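Local coordinates for 457aa long hypothetical protein (Pyrococcus horikoshii, PDB 2CSU), which is of unknown function but combines a Rossmann-type CoA-binding domain with two domains related to succinyl-CoA ligase, at residues A[334-337]-A[338-341]. Numbering follows the deposited sequence.
Sequences FLPP and MAAV
A339 puts its methyl group into the concave side of the bend made by residues 335 to 339. There CB lies 3.9 Å from CB of L335 and 3.2 Å from the backbone O of P336. CD of P336 adds a looser touch to the same methyl at 4.3 Å. The bump is small, and the hollow is formed by one leucine stem, one carbonyl and the CD corner of the P336 ring.

The chain turns back through a type I beta turn from P336 to A339, with P337 and M338 at its corners. A weak hydrogen bond closes it, from N of A339 to O of P336, at 3.4 Å and 145°. P337 fits the first corner, where its ring holds phi near the value the turn needs. At the second corner the side chain of M338, a selenomethionine, leads away from the segment 334-337 and packs on T102 of the second subunit.

Further in, another apolar touch joins the two arms. L335 has CG beside its backbone N (chi1 -68°), and an extended chi2 of 178° carries CD1 on toward V341. There CD1 meets CG1 of V341 at 4.3 Å, a light contact. L335 is buried and also packs on M347, while A339 and P336 both touch I348.

L335 is the first residue to leave the helical path of helix 325-334. The turn lies at the surface of the Ligase-CoA domain and leads to the short, weakly bonded strand 340-341. V341 packs back on I328 and L331 of that helix. Beyond the turn, A340 is hydrogen-bonded through the backbone to D346, where strand 340-341 pairs antiparallel with strand 344-346 at one margin of the mixed sheet of this chain.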
ATOM      1  N   PHE A 334       8.796   6.090 -34.100  1.00 36.42           N
ATOM      2  CA  PHE A 334       7.766   5.073 -33.928  1.00 35.57           C
ATOM      3  C   PHE A 334       6.691   5.384 -32.893  1.00 35.05           C
ATOM      4  O   PHE A 334       5.693   4.672 -32.809  1.00 34.88           O
ATOM      5  CB  PHE A 334       8.420   3.727 -33.610  1.00 36.22           C
ATOM      6  CG  PHE A 334       9.015   3.649 -32.236  1.00 35.59           C
ATOM      7  CD1 PHE A 334       8.242   3.243 -31.151  1.00 35.67           C
ATOM      8  CD2 PHE A 334      10.351   3.975 -32.027  1.00 35.76           C
ATOM      9  CE1 PHE A 334       8.793   3.161 -29.863  1.00 35.37           C
ATOM     10  CE2 PHE A 334      10.919   3.901 -30.744  1.00 36.56           C
ATOM     11  CZ  PHE A 334      10.139   3.492 -29.662  1.00 36.22           C
ATOM     12  N   LEU A 335       6.888   6.436 -32.109  1.00 34.41           N
ATOM     13  CA  LEU A 335       5.900   6.809 -31.098  1.00 34.54           C
ATOM     14  C   LEU A 335       4.898   7.807 -31.648  1.00 34.57           C
ATOM     15  O   LEU A 335       5.167   8.476 -32.634  1.00 34.62           O
ATOM     16  CB  LEU A 335       6.580   7.416 -29.873  1.00 33.41           C
ATOM     17  CG  LEU A 335       7.439   6.465 -29.043  1.00 32.81           C
ATOM     18  CD1 LEU A 335       8.090   7.231 -27.879  1.00 30.99           C
ATOM     19  CD2 LEU A 335       6.572   5.334 -28.548  1.00 31.53           C
ATOM     20  N   PRO A 336       3.723   7.913 -31.020  1.00 35.07           N
ATOM     21  CA  PRO A 336       2.698   8.855 -31.483  1.00 35.89           C
ATOM     22  C   PRO A 336       3.221  10.297 -31.504  1.00 36.93           C
ATOM     23  O   PRO A 336       4.289  10.593 -30.955  1.00 36.69           O
ATOM     24  CB  PRO A 336       1.568   8.658 -30.470  1.00 35.54           C
ATOM     25  CG  PRO A 336       1.717   7.210 -30.094  1.00 34.87           C
ATOM     26  CD  PRO A 336       3.208   7.068 -29.930  1.00 34.82           C
ATOM     27  N   PRO A 337       2.467  11.213 -32.135  1.00 38.62           N
ATOM     28  CA  PRO A 337       2.815  12.623 -32.316  1.00 39.80           C
ATOM     29  C   PRO A 337       2.851  13.416 -30.998  1.00 41.14           C
ATOM     30  O   PRO A 337       3.688  14.285 -30.793  1.00 41.21           O
ATOM     31  CB  PRO A 337       1.803  13.241 -33.276  1.00 39.44           C
ATOM     32  CG  PRO A 337       1.127  12.101 -34.020  1.00 39.49           C
ATOM     33  CD  PRO A 337       1.349  10.881 -33.010  1.00 38.55           C
HETATM   34  N   MSE A 338       1.881  13.133 -30.101  1.00 43.05           N
HETATM   35  CA  MSE A 338       1.848  13.876 -28.836  1.00 44.90           C
HETATM   36  C   MSE A 338       2.651  13.181 -27.733  1.00 43.72           C
HETATM   37  O   MSE A 338       2.394  13.326 -26.544  1.00 43.78           O
HETATM   38  CB  MSE A 338       0.392  14.042 -28.394  1.00 49.17           C
HETATM   39  CG  MSE A 338      -0.044  15.511 -28.378  1.00 54.53           C
HETATM   40 SE   MSE A 338      -0.292  16.164 -30.035  1.00 63.75          SE
HETATM   41  CE  MSE A 338       0.934  17.482 -29.971  1.00 58.67           C
ATOM     42  N   ALA A 339       3.630  12.369 -28.169  1.00 41.90           N
ATOM     43  CA  ALA A 339       4.468  11.666 -27.206  1.00 40.19           C
ATOM     44  C   ALA A 339       5.639  12.532 -26.739  1.00 39.19           C
ATOM     45  O   ALA A 339       6.215  13.302 -27.498  1.00 38.11           O
ATOM     46  CB  ALA A 339       5.000  10.399 -27.878  1.00 39.87           C
ATOM     47  N   ALA A 340       5.945  12.429 -25.438  1.00 38.44           N
ATOM     48  CA  ALA A 340       7.094  13.165 -24.923  1.00 38.75           C
ATOM     49  C   ALA A 340       8.366  12.324 -25.013  1.00 38.91           C
ATOM     50  O   ALA A 340       8.437  11.192 -24.547  1.00 37.63           O
ATOM     51  CB  ALA A 340       6.809  13.544 -23.470  1.00 37.34           C
ATOM     52  N   VAL A 341       9.383  12.900 -25.683  1.00 40.44           N
ATOM     53  CA  VAL A 341      10.630  12.166 -25.884  1.00 42.05           C
ATOM     54  C   VAL A 341      11.824  12.881 -25.242  1.00 44.21           C
ATOM     55  O   VAL A 341      12.979  12.654 -25.577  1.00 45.14           O
ATOM     56  CB  VAL A 341      10.861  12.013 -27.387  1.00 41.36           C
ATOM     57  CG1 VAL A 341       9.718  11.215 -28.008  1.00 40.52           C
ATOM     58  CG2 VAL A 341      10.936  13.378 -28.044  1.00 40.97           C
TER